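Local atomic coordinates of beta-1,4-galactanase (Humicola insolens, PDB entry 1HJQ), a protein that hydrolyses beta-1,4-galactosidic linkages in type I arabinogalactans, as a family 53 glycoside hydrolase of clan GH-A. Residues 37-42 with 325-330; 49-54 with 82-87; 173-178 with 205-210; 248-253 with 271-276. One frame throughout, in Å; residues are numbered along the deposited sequence.

All four interactions belong to one eight-stranded beta/alpha barrel. Interaction 3 is part of the barrel wall: H178 lies about 3 Å, between side chains, from both active-site residues, the proton donor E135 and the nucleophile E245. Interaction 2 joins two loops that follow the strands 43-48 and 75-80, and W86 is about 8 Å from each of these glutamates. Interactions 1 and 4 are neighbours, with centres 16 Å apart. They meet where S325 OG and Q273 OE1 lie 2.9 Å apart, a probable hydrogen bond, and where V328 packs on T274. Interaction 2 is remote from both, its centre 30 Å from theirs. Interaction 1 brings residues near the C-terminus back to the first part of the barrel.

Interaction 1: 37-42 with 325-330; sequences AENGVN and SLSVFH
V41 and F329 lie side by side and point the same way, with V41 CG2 over one face of the F329 ring. This methyl is 3.8 Å from the ring centroid, a CH-pi contact shifted toward the rim. V41 CG1 is anti to the backbone N (chi1 172°), which turns CG2 to the ring. H330 works differently. It lays one face of its imidazole on the backbone of N39 and G40, with H330 CE1 3.3 Å from G40 N. Near the plane of the same ring, H330 NE2 donates to E38 O at 3.1 Å, but the N-H...O angle of 125° makes this bond weak.

Earlier in the same segment, L326 crosses N39 at about a right angle. N39 ND2 approaches L326 CD1 to 3.4 Å, and OD1 rests against S327 CB. N39 ND2 is also bonded to I35 O, which helps fix the amide. With an alanine here the amide is gone, and I35 O would probably lose this donor while a gap opened beside L326 and S327.

G40 lies close against the backbone of F329 and H330; a CB there would clash with F329 C and H330 N. Its positive phi and two bonds, G40 N to A37 O and V41 N to L36 O, form a Schellman motif. It ends helix 32-38 of the barrel, where the short helical turn 328-331 near the C-terminus packs against this end.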
# COMPACT_ATOMS: atom_id res chain seq x y z
N ALA A 37 -2.62 -12.31 -12.37
CA ALA A 37 -3.66 -13.26 -12.00
C ALA A 37 -3.13 -14.68 -12.20
O ALA A 37 -3.40 -15.58 -11.41
CB ALA A 37 -4.91 -13.03 -12.85
N GLU A 38 -2.36 -14.84 -13.27
CA GLU A 38 -1.74 -16.11 -13.65
C GLU A 38 -0.84 -16.65 -12.54
O GLU A 38 -0.70 -17.86 -12.37
CB GLU A 38 -0.91 -15.88 -14.91
CG GLU A 38 -0.38 -17.12 -15.58
CD GLU A 38 0.48 -16.79 -16.78
OE1 GLU A 38 0.11 -15.89 -17.56
OE2 GLU A 38 1.53 -17.44 -16.94
N ASN A 39 -0.23 -15.75 -11.78
CA ASN A 39 0.67 -16.15 -10.71
C ASN A 39 0.06 -16.23 -9.31
O ASN A 39 0.79 -16.36 -8.33
CB ASN A 39 1.88 -15.22 -10.70
CG ASN A 39 2.92 -15.60 -11.72
OD1 ASN A 39 3.79 -16.42 -11.45
ND2 ASN A 39 2.82 -15.02 -12.92
N GLY A 40 -1.26 -16.15 -9.22
CA GLY A 40 -1.92 -16.25 -7.93
C GLY A 40 -2.36 -14.94 -7.28
O GLY A 40 -3.03 -14.96 -6.26
N VAL A 41 -1.98 -13.81 -7.86
CA VAL A 41 -2.38 -12.52 -7.31
C VAL A 41 -3.89 -12.41 -7.38
O VAL A 41 -4.49 -12.77 -8.39
CB VAL A 41 -1.75 -11.35 -8.11
CG1 VAL A 41 -2.33 -10.01 -7.64
CG2 VAL A 41 -0.23 -11.37 -7.95
N ASN A 42 -4.53 -11.93 -6.31
CA ASN A 42 -5.99 -11.78 -6.32
C ASN A 42 -6.42 -10.35 -6.03
O ASN A 42 -7.61 -10.08 -5.82
CB ASN A 42 -6.67 -12.74 -5.31
CG ASN A 42 -6.29 -12.47 -3.86
OD1 ASN A 42 -5.66 -11.45 -3.54
ND2 ASN A 42 -6.68 -13.38 -2.96
N SER A 325 9.80 -16.32 -9.13
CA SER A 325 9.33 -15.89 -7.82
C SER A 325 7.94 -15.26 -7.79
O SER A 325 7.29 -15.23 -6.75
CB SER A 325 10.34 -14.91 -7.22
OG SER A 325 10.56 -13.82 -8.10
N LEU A 326 7.47 -14.76 -8.92
CA LEU A 326 6.15 -14.13 -8.97
C LEU A 326 5.04 -15.12 -8.62
O LEU A 326 3.98 -14.73 -8.13
CB LEU A 326 5.89 -13.56 -10.36
CG LEU A 326 5.16 -12.21 -10.51
CD1 LEU A 326 4.38 -12.20 -11.84
CD2 LEU A 326 4.20 -11.96 -9.35
N SER A 327 5.27 -16.41 -8.88
CA SER A 327 4.26 -17.42 -8.62
C SER A 327 4.17 -17.82 -7.16
O SER A 327 3.50 -18.80 -6.82
CB SER A 327 4.51 -18.66 -9.46
OG SER A 327 5.67 -19.34 -9.02
N VAL A 328 4.84 -17.08 -6.29
CA VAL A 328 4.79 -17.36 -4.86
C VAL A 328 3.38 -17.01 -4.36
O VAL A 328 2.94 -17.47 -3.30
CB VAL A 328 5.84 -16.52 -4.07
CG1 VAL A 328 5.54 -15.03 -4.19
CG2 VAL A 328 5.83 -16.92 -2.61
N PHE A 329 2.67 -16.20 -5.13
CA PHE A 329 1.32 -15.81 -4.76
C PHE A 329 0.35 -16.98 -4.75
O PHE A 329 -0.77 -16.86 -4.25
CB PHE A 329 0.84 -14.68 -5.67
CG PHE A 329 1.49 -13.36 -5.37
CD1 PHE A 329 1.19 -12.68 -4.20
CD2 PHE A 329 2.44 -12.82 -6.23
CE1 PHE A 329 1.82 -11.47 -3.89
CE2 PHE A 329 3.08 -11.62 -5.93
CZ PHE A 329 2.77 -10.95 -4.75
N HIS A 330 0.78 -18.11 -5.30
CA HIS A 330 -0.04 -19.32 -5.31
C HIS A 330 0.09 -19.97 -3.93
O HIS A 330 -0.90 -20.34 -3.31
CB HIS A 330 0.44 -20.32 -6.37
CG HIS A 330 0.05 -19.97 -7.77
ND1 HIS A 330 -1.25 -19.67 -8.14
CD2 HIS A 330 0.78 -19.92 -8.91
CE1 HIS A 330 -1.30 -19.45 -9.44
NE2 HIS A 330 -0.08 -19.60 -9.93

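Interaction 2: 49-54 with 82-87; sequences WVNPWD and YSDTWA
W49 points the edge of its indole at the face of W86 in a T-shaped pair. The centroids of the W49 six-membered ring and the W86 five-membered ring are 4.6 Å apart, with planes at 76°. W49 CZ2 sits over the centre of the W86 ring system. One face of W49 is covered by the backbone of T85 and W86; T85 CA stands 3.9 Å from the centroid of the W49 six-membered ring. H81 and Y57 make further edge-to-face contacts with W49, which is buried in this tightly packed part. With an alanine in place of W49, the W86 face would probably lose its edge partner, and T85 the flat surface against it.

The polar side is more open. V50 N donates to S83 O at 2.9 Å. D84 CG stands beside its own backbone N (chi1 -72°), and the carboxylate reaches back to the N51 backbone. N51 N meets D84 OD1 at 2.8 Å, from above the carboxylate plane. Here N51 is exposed to solvent and V50 and D84 only partly covered.

Both segments are loops that follow barrel strands, 43-48 and 75-80. Such beta-alpha loops rim the catalytic end of a TIM barrel, and W86 lies near both active-site glutamates.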
# COMPACT_ATOMS: atom_id res chain seq x y z
N TRP A 49 -3.27 10.11 -6.63
CA TRP A 49 -2.83 11.47 -6.32
C TRP A 49 -3.90 12.46 -6.77
O TRP A 49 -4.61 12.22 -7.76
CB TRP A 49 -1.50 11.78 -7.01
CG TRP A 49 -0.35 10.95 -6.53
CD1 TRP A 49 -0.35 10.10 -5.45
CD2 TRP A 49 0.97 10.88 -7.08
NE1 TRP A 49 0.89 9.51 -5.31
CE2 TRP A 49 1.71 9.98 -6.30
CE3 TRP A 49 1.59 11.51 -8.17
CZ2 TRP A 49 3.05 9.69 -6.56
CZ3 TRP A 49 2.93 11.22 -8.44
CH2 TRP A 49 3.64 10.31 -7.63
N VAL A 50 -4.01 13.57 -6.04
CA VAL A 50 -4.99 14.61 -6.32
C VAL A 50 -4.79 15.28 -7.68
O VAL A 50 -5.47 14.93 -8.65
CB VAL A 50 -4.97 15.69 -5.20
CG1 VAL A 50 -6.12 16.67 -5.38
CG2 VAL A 50 -5.05 15.02 -3.83
N ASN A 51 -3.86 16.23 -7.75
CA ASN A 51 -3.59 16.93 -9.01
C ASN A 51 -2.16 16.73 -9.48
O ASN A 51 -1.36 17.67 -9.50
CB ASN A 51 -3.85 18.42 -8.85
CG ASN A 51 -5.15 18.70 -8.14
OD1 ASN A 51 -6.23 18.33 -8.61
ND2 ASN A 51 -5.06 19.36 -6.98
N PRO A 52 -1.80 15.49 -9.87
CA PRO A 52 -0.44 15.25 -10.34
C PRO A 52 -0.11 16.17 -11.50
O PRO A 52 -0.97 16.50 -12.32
CB PRO A 52 -0.46 13.78 -10.73
CG PRO A 52 -1.89 13.53 -11.08
CD PRO A 52 -2.61 14.27 -9.99
N TRP A 53 1.15 16.60 -11.56
CA TRP A 53 1.60 17.52 -12.59
C TRP A 53 1.44 16.99 -14.01
O TRP A 53 1.28 17.77 -14.95
CB TRP A 53 3.07 17.86 -12.37
CG TRP A 53 3.98 16.72 -12.67
CD1 TRP A 53 4.23 15.63 -11.89
CD2 TRP A 53 4.70 16.50 -13.89
NE1 TRP A 53 5.05 14.74 -12.55
CE2 TRP A 53 5.35 15.26 -13.78
CE3 TRP A 53 4.84 17.25 -15.07
CZ2 TRP A 53 6.13 14.73 -14.80
CZ3 TRP A 53 5.62 16.73 -16.09
CH2 TRP A 53 6.26 15.48 -15.95
N ASP A 54 1.48 15.67 -14.17
CA ASP A 54 1.36 15.09 -15.51
C ASP A 54 0.15 14.17 -15.67
O ASP A 54 0.02 13.49 -16.69
CB ASP A 54 2.65 14.33 -15.84
CG ASP A 54 2.86 13.16 -14.92
OD1 ASP A 54 2.15 13.07 -13.89
OD2 ASP A 54 3.73 12.32 -15.23
N TYR A 82 -3.47 11.54 -0.78
CA TYR A 82 -3.98 12.85 -0.40
C TYR A 82 -2.91 13.91 -0.57
O TYR A 82 -2.66 14.73 0.32
CB TYR A 82 -4.48 12.85 1.05
CG TYR A 82 -5.69 11.97 1.25
CD1 TYR A 82 -6.75 12.00 0.34
CD2 TYR A 82 -5.79 11.14 2.36
CE1 TYR A 82 -7.89 11.24 0.53
CE2 TYR A 82 -6.93 10.37 2.57
CZ TYR A 82 -7.97 10.43 1.65
OH TYR A 82 -9.13 9.69 1.86
N SER A 83 -2.28 13.88 -1.74
CA SER A 83 -1.23 14.81 -2.09
C SER A 83 -1.13 14.83 -3.62
O SER A 83 -1.69 13.95 -4.29
CB SER A 83 0.09 14.34 -1.48
OG SER A 83 1.13 15.26 -1.72
N ASP A 84 -0.45 15.82 -4.20
CA ASP A 84 -0.31 15.87 -5.65
C ASP A 84 0.82 14.94 -6.03
O ASP A 84 0.90 14.46 -7.16
CB ASP A 84 0.03 17.28 -6.15
CG ASP A 84 -1.13 18.24 -6.03
OD1 ASP A 84 -2.29 17.79 -5.96
OD2 ASP A 84 -0.86 19.47 -6.04
N THR A 85 1.68 14.67 -5.06
CA THR A 85 2.83 13.83 -5.30
C THR A 85 3.03 12.80 -4.17
O THR A 85 2.22 12.73 -3.24
CB THR A 85 4.07 14.70 -5.42
OG1 THR A 85 5.11 13.97 -6.07
CG2 THR A 85 4.51 15.15 -4.04
N TRP A 86 4.11 12.03 -4.26
CA TRP A 86 4.43 10.99 -3.29
C TRP A 86 4.25 11.39 -1.84
O TRP A 86 4.90 12.31 -1.37
CB TRP A 86 5.87 10.51 -3.44
CG TRP A 86 6.23 10.00 -4.79
CD1 TRP A 86 6.88 10.69 -5.78
CD2 TRP A 86 5.99 8.69 -5.31
NE1 TRP A 86 7.06 9.89 -6.87
CE2 TRP A 86 6.52 8.66 -6.62
CE3 TRP A 86 5.37 7.54 -4.80
CZ2 TRP A 86 6.45 7.52 -7.42
CZ3 TRP A 86 5.31 6.41 -5.61
CH2 TRP A 86 5.84 6.41 -6.90
N ALA A 87 3.38 10.68 -1.13
CA ALA A 87 3.18 10.95 0.28
C ALA A 87 3.84 9.84 1.09
O ALA A 87 3.66 8.67 0.79
CB ALA A 87 1.70 11.02 0.60

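Interaction 3: 173-178 with 205-210; sequences PKIMVH and DFDMMG
M176, V177 and H178 pair in parallel with M208, M209 and G210, the short strand axes inclined at 35°. V177 is held at both its N-H and its C=O: V177 N donates to M208 O at 3.0 Å, and G210 N to V177 O at 2.9 Å. Before the bridges begin, I175 O accepts two bonds, from D207 N and M208 N. The D207 side chain answers in return. D207 OD2 takes the I175 N-H at 2.8 Å on its anti side, an almost straight bond of 170°. A carboxylate thus extends the ladder at its start, ahead of the first bridge (M176 with M208).

M176 and M208 project to one face of the sheet and cross there, with their CB atoms 3.6 Å apart. M176 CG is anti to the backbone N (chi1 172°) and the chain runs on extended to SD, which lies 3.8 Å from G210 CA; only the end of the chain bends, bringing CE toward M208 SD. A CB on G210 would clash with the M176 sulfur. M208 SD packs against K174 CB at 3.8 Å, while the K174 ammonium goes on to a salt bridge with E240. H178 shares the face of M176, and its NE2 is bonded to the nucleophile E245. On the opposite face V177 CG2 touches F206 CD2 at 3.9 Å.

Strands 174-179 and 208-212 are the two arms of a beta-alpha-beta crossover through helix 185-198. That helix covers V177, F206 and M209. I175 packs on helix 150-165, and M176 bonds through its backbone to strand 129-132, the preceding strand, on the side away from 208-212.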
# COMPACT_ATOMS: atom_id res chain seq x y z
N PRO A 173 -16.02 -0.55 0.85
CA PRO A 173 -14.70 -1.14 1.03
C PRO A 173 -14.25 -1.01 2.47
O PRO A 173 -14.74 -0.17 3.21
CB PRO A 173 -13.83 -0.31 0.09
CG PRO A 173 -14.45 1.04 0.22
CD PRO A 173 -15.92 0.71 0.09
N LYS A 174 -13.31 -1.87 2.87
CA LYS A 174 -12.78 -1.82 4.21
C LYS A 174 -11.90 -0.58 4.26
O LYS A 174 -11.07 -0.36 3.38
CB LYS A 174 -11.96 -3.07 4.50
CG LYS A 174 -12.77 -4.34 4.38
CD LYS A 174 -12.00 -5.56 4.81
CE LYS A 174 -12.91 -6.78 4.83
NZ LYS A 174 -12.26 -7.93 5.50
N ILE A 175 -12.09 0.24 5.28
CA ILE A 175 -11.31 1.45 5.40
C ILE A 175 -10.04 1.13 6.18
O ILE A 175 -10.09 0.54 7.26
CB ILE A 175 -12.12 2.54 6.11
CG1 ILE A 175 -13.40 2.80 5.30
CG2 ILE A 175 -11.29 3.81 6.24
CD1 ILE A 175 -14.43 3.67 6.00
N MET A 176 -8.90 1.50 5.60
CA MET A 176 -7.61 1.21 6.20
C MET A 176 -6.76 2.44 6.53
O MET A 176 -6.78 3.44 5.82
CB MET A 176 -6.81 0.30 5.25
CG MET A 176 -5.37 0.08 5.67
SD MET A 176 -4.34 -0.54 4.33
CE MET A 176 -4.97 -2.23 4.17
N VAL A 177 -6.02 2.35 7.63
CA VAL A 177 -5.10 3.40 8.05
C VAL A 177 -3.74 2.75 7.84
O VAL A 177 -3.46 1.67 8.35
CB VAL A 177 -5.29 3.79 9.53
CG1 VAL A 177 -4.14 4.69 9.99
CG2 VAL A 177 -6.62 4.54 9.69
N HIS A 178 -2.91 3.42 7.05
CA HIS A 178 -1.59 2.92 6.68
C HIS A 178 -0.43 3.68 7.32
O HIS A 178 -0.28 4.89 7.14
CB HIS A 178 -1.48 2.95 5.15
CG HIS A 178 -0.14 2.56 4.62
ND1 HIS A 178 0.77 1.81 5.34
CD2 HIS A 178 0.45 2.80 3.42
CE1 HIS A 178 1.85 1.61 4.62
NE2 HIS A 178 1.68 2.19 3.44
N ASP A 205 -14.88 3.98 12.64
CA ASP A 205 -14.57 4.71 11.41
C ASP A 205 -13.63 3.98 10.47
O ASP A 205 -13.55 4.32 9.29
CB ASP A 205 -13.97 6.10 11.71
CG ASP A 205 -15.00 7.08 12.23
OD1 ASP A 205 -16.17 7.02 11.80
OD2 ASP A 205 -14.62 7.94 13.06
N PHE A 206 -12.90 2.99 10.98
CA PHE A 206 -12.00 2.24 10.11
C PHE A 206 -12.04 0.75 10.39
O PHE A 206 -12.50 0.32 11.44
CB PHE A 206 -10.56 2.77 10.18
CG PHE A 206 -9.86 2.48 11.47
CD1 PHE A 206 -10.30 3.03 12.67
CD2 PHE A 206 -8.69 1.73 11.47
CE1 PHE A 206 -9.58 2.84 13.85
CE2 PHE A 206 -7.97 1.53 12.64
CZ PHE A 206 -8.41 2.09 13.83
N ASP A 207 -11.55 -0.03 9.44
CA ASP A 207 -11.59 -1.48 9.57
C ASP A 207 -10.24 -2.17 9.52
O ASP A 207 -10.05 -3.24 10.09
CB ASP A 207 -12.47 -2.05 8.46
CG ASP A 207 -13.76 -1.27 8.28
OD1 ASP A 207 -14.57 -1.24 9.23
OD2 ASP A 207 -13.96 -0.68 7.20
N MET A 208 -9.28 -1.55 8.84
CA MET A 208 -7.98 -2.16 8.72
C MET A 208 -6.83 -1.27 9.16
O MET A 208 -6.95 -0.04 9.19
CB MET A 208 -7.72 -2.60 7.27
CG MET A 208 -8.76 -3.54 6.67
SD MET A 208 -8.31 -4.12 5.02
CE MET A 208 -7.18 -5.43 5.44
N MET A 209 -5.74 -1.92 9.49
CA MET A 209 -4.51 -1.26 9.87
C MET A 209 -3.49 -1.93 8.97
O MET A 209 -3.22 -3.13 9.10
CB MET A 209 -4.18 -1.50 11.34
CG MET A 209 -5.03 -0.68 12.31
SD MET A 209 -4.51 -0.90 14.04
CE MET A 209 -5.71 0.16 14.91
N GLY A 210 -2.96 -1.16 8.01
CA GLY A 210 -1.96 -1.68 7.09
C GLY A 210 -0.59 -1.18 7.50
O GLY A 210 -0.48 -0.12 8.11

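Interaction 4: 248-253 with 271-276; sequences WPTSCP and AGQTQY
W248 and Y276 form an offset stack. The centroids of the W248 six-membered ring and the Y276 ring are 4.6 Å apart, with planes at 24°. W248 CE3 lies over the rim of the tyrosine face, 3.3 Å from Y276 CD1. Y276 CB rests off-centre against the five-membered ring, on the face opposite P249 CD, so the indole is held between the two. W248 CG is anti to the backbone N (chi1 -178°), which swings the indole toward the helix. At its edge, in plane, comes Q273 CG.

The one hydrogen bond across the contact is made by Q273. Its NE2 donates to W248 O at 2.8 Å, in the amide plane and nearly along the C=O axis. T250 CG2 then packs on the same amide, 3.3 Å from Q273 CD. G272 brings its backbone close to the indole; a CB there would be tight against W248 NE1.

Further out, several partners set these groups in place. W248 NE1 is bonded to P267 O and W248 N to Y295 OH. Q273 NE2 has a second acceptor in T314 O, and OE1 is bonded to S325 OG. Farther along the segment, the chain is tied by the C252-C310 disulfide and by backbone bonds of T250 and S251 to D312.

This is a beta-alpha loop of a TIM barrel: it leaves strand 240-245, whose last residue is the nucleophile E245, and folds onto the following helix 270-286.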
# COMPACT_ATOMS: atom_id res chain seq x y z
N TRP A 248 11.96 -7.41 -1.73
CA TRP A 248 13.15 -8.20 -1.44
C TRP A 248 13.94 -8.12 -2.72
O TRP A 248 13.43 -8.41 -3.80
CB TRP A 248 12.82 -9.65 -1.11
CG TRP A 248 14.07 -10.41 -0.77
CD1 TRP A 248 14.79 -11.23 -1.60
CD2 TRP A 248 14.80 -10.34 0.45
NE1 TRP A 248 15.92 -11.67 -0.96
CE2 TRP A 248 15.96 -11.14 0.30
CE3 TRP A 248 14.60 -9.68 1.67
CZ2 TRP A 248 16.90 -11.30 1.32
CZ3 TRP A 248 15.54 -9.83 2.68
CH2 TRP A 248 16.68 -10.64 2.50
N PRO A 249 15.21 -7.71 -2.63
CA PRO A 249 16.05 -7.59 -3.82
C PRO A 249 16.68 -8.86 -4.36
O PRO A 249 16.95 -9.79 -3.62
CB PRO A 249 17.10 -6.57 -3.38
CG PRO A 249 17.30 -6.93 -1.95
CD PRO A 249 15.90 -7.17 -1.44
N THR A 250 16.90 -8.87 -5.67
CA THR A 250 17.55 -9.99 -6.35
C THR A 250 18.98 -9.51 -6.60
O THR A 250 19.83 -10.26 -7.08
CB THR A 250 16.91 -10.30 -7.69
OG1 THR A 250 17.17 -9.22 -8.60
CG2 THR A 250 15.41 -10.47 -7.53
N SER A 251 19.21 -8.24 -6.28
CA SER A 251 20.50 -7.60 -6.43
C SER A 251 20.57 -6.42 -5.47
O SER A 251 19.71 -5.54 -5.51
CB SER A 251 20.67 -7.09 -7.86
OG SER A 251 21.95 -6.51 -8.06
N CYS A 252 21.56 -6.42 -4.59
CA CYS A 252 21.72 -5.33 -3.63
C CYS A 252 23.20 -5.19 -3.29
O CYS A 252 23.63 -5.50 -2.19
CB CYS A 252 20.91 -5.59 -2.34
SG CYS A 252 20.68 -4.06 -1.37
N PRO A 253 23.99 -4.72 -4.25
CA PRO A 253 25.44 -4.53 -4.09
C PRO A 253 25.83 -3.54 -3.00
O PRO A 253 26.81 -3.77 -2.29
CB PRO A 253 25.88 -4.04 -5.46
CG PRO A 253 24.83 -4.57 -6.38
CD PRO A 253 23.58 -4.35 -5.62
N ALA A 271 14.86 -16.91 -5.88
CA ALA A 271 14.62 -17.89 -4.82
C ALA A 271 14.46 -17.17 -3.49
O ALA A 271 13.55 -17.47 -2.72
CB ALA A 271 15.78 -18.87 -4.75
N GLY A 272 15.34 -16.21 -3.23
CA GLY A 272 15.29 -15.44 -2.00
C GLY A 272 14.01 -14.63 -1.86
O GLY A 272 13.48 -14.48 -0.76
N GLN A 273 13.52 -14.09 -2.97
CA GLN A 273 12.29 -13.32 -2.91
C GLN A 273 11.16 -14.22 -2.46
O GLN A 273 10.36 -13.84 -1.60
CB GLN A 273 11.96 -12.73 -4.29
CG GLN A 273 12.93 -11.66 -4.78
CD GLN A 273 12.47 -11.01 -6.07
OE1 GLN A 273 12.22 -11.69 -7.06
NE2 GLN A 273 12.35 -9.69 -6.06
N THR A 274 11.09 -15.42 -3.03
CA THR A 274 10.05 -16.39 -2.70
C THR A 274 10.10 -16.67 -1.21
O THR A 274 9.11 -16.54 -0.50
CB THR A 274 10.27 -17.71 -3.47
OG1 THR A 274 10.32 -17.44 -4.88
CG2 THR A 274 9.13 -18.69 -3.21
N GLN A 275 11.29 -17.03 -0.76
CA GLN A 275 11.54 -17.34 0.64
C GLN A 275 11.09 -16.20 1.55
O GLN A 275 10.36 -16.41 2.52
CB GLN A 275 13.03 -17.60 0.82
CG GLN A 275 13.44 -18.31 2.08
CD GLN A 275 14.93 -18.59 2.08
OE1 GLN A 275 15.50 -19.03 1.07
NE2 GLN A 275 15.58 -18.35 3.22
N TYR A 276 11.52 -14.98 1.23
CA TYR A 276 11.17 -13.81 2.03
C TYR A 276 9.68 -13.49 2.01
O TYR A 276 9.07 -13.28 3.06
CB TYR A 276 11.96 -12.58 1.57
CG TYR A 276 11.69 -11.34 2.41
CD1 TYR A 276 12.35 -11.14 3.63
CD2 TYR A 276 10.79 -10.37 1.98
CE1 TYR A 276 12.11 -9.99 4.40
CE2 TYR A 276 10.55 -9.23 2.73
CZ TYR A 276 11.21 -9.04 3.94
OH TYR A 276 10.97 -7.89 4.66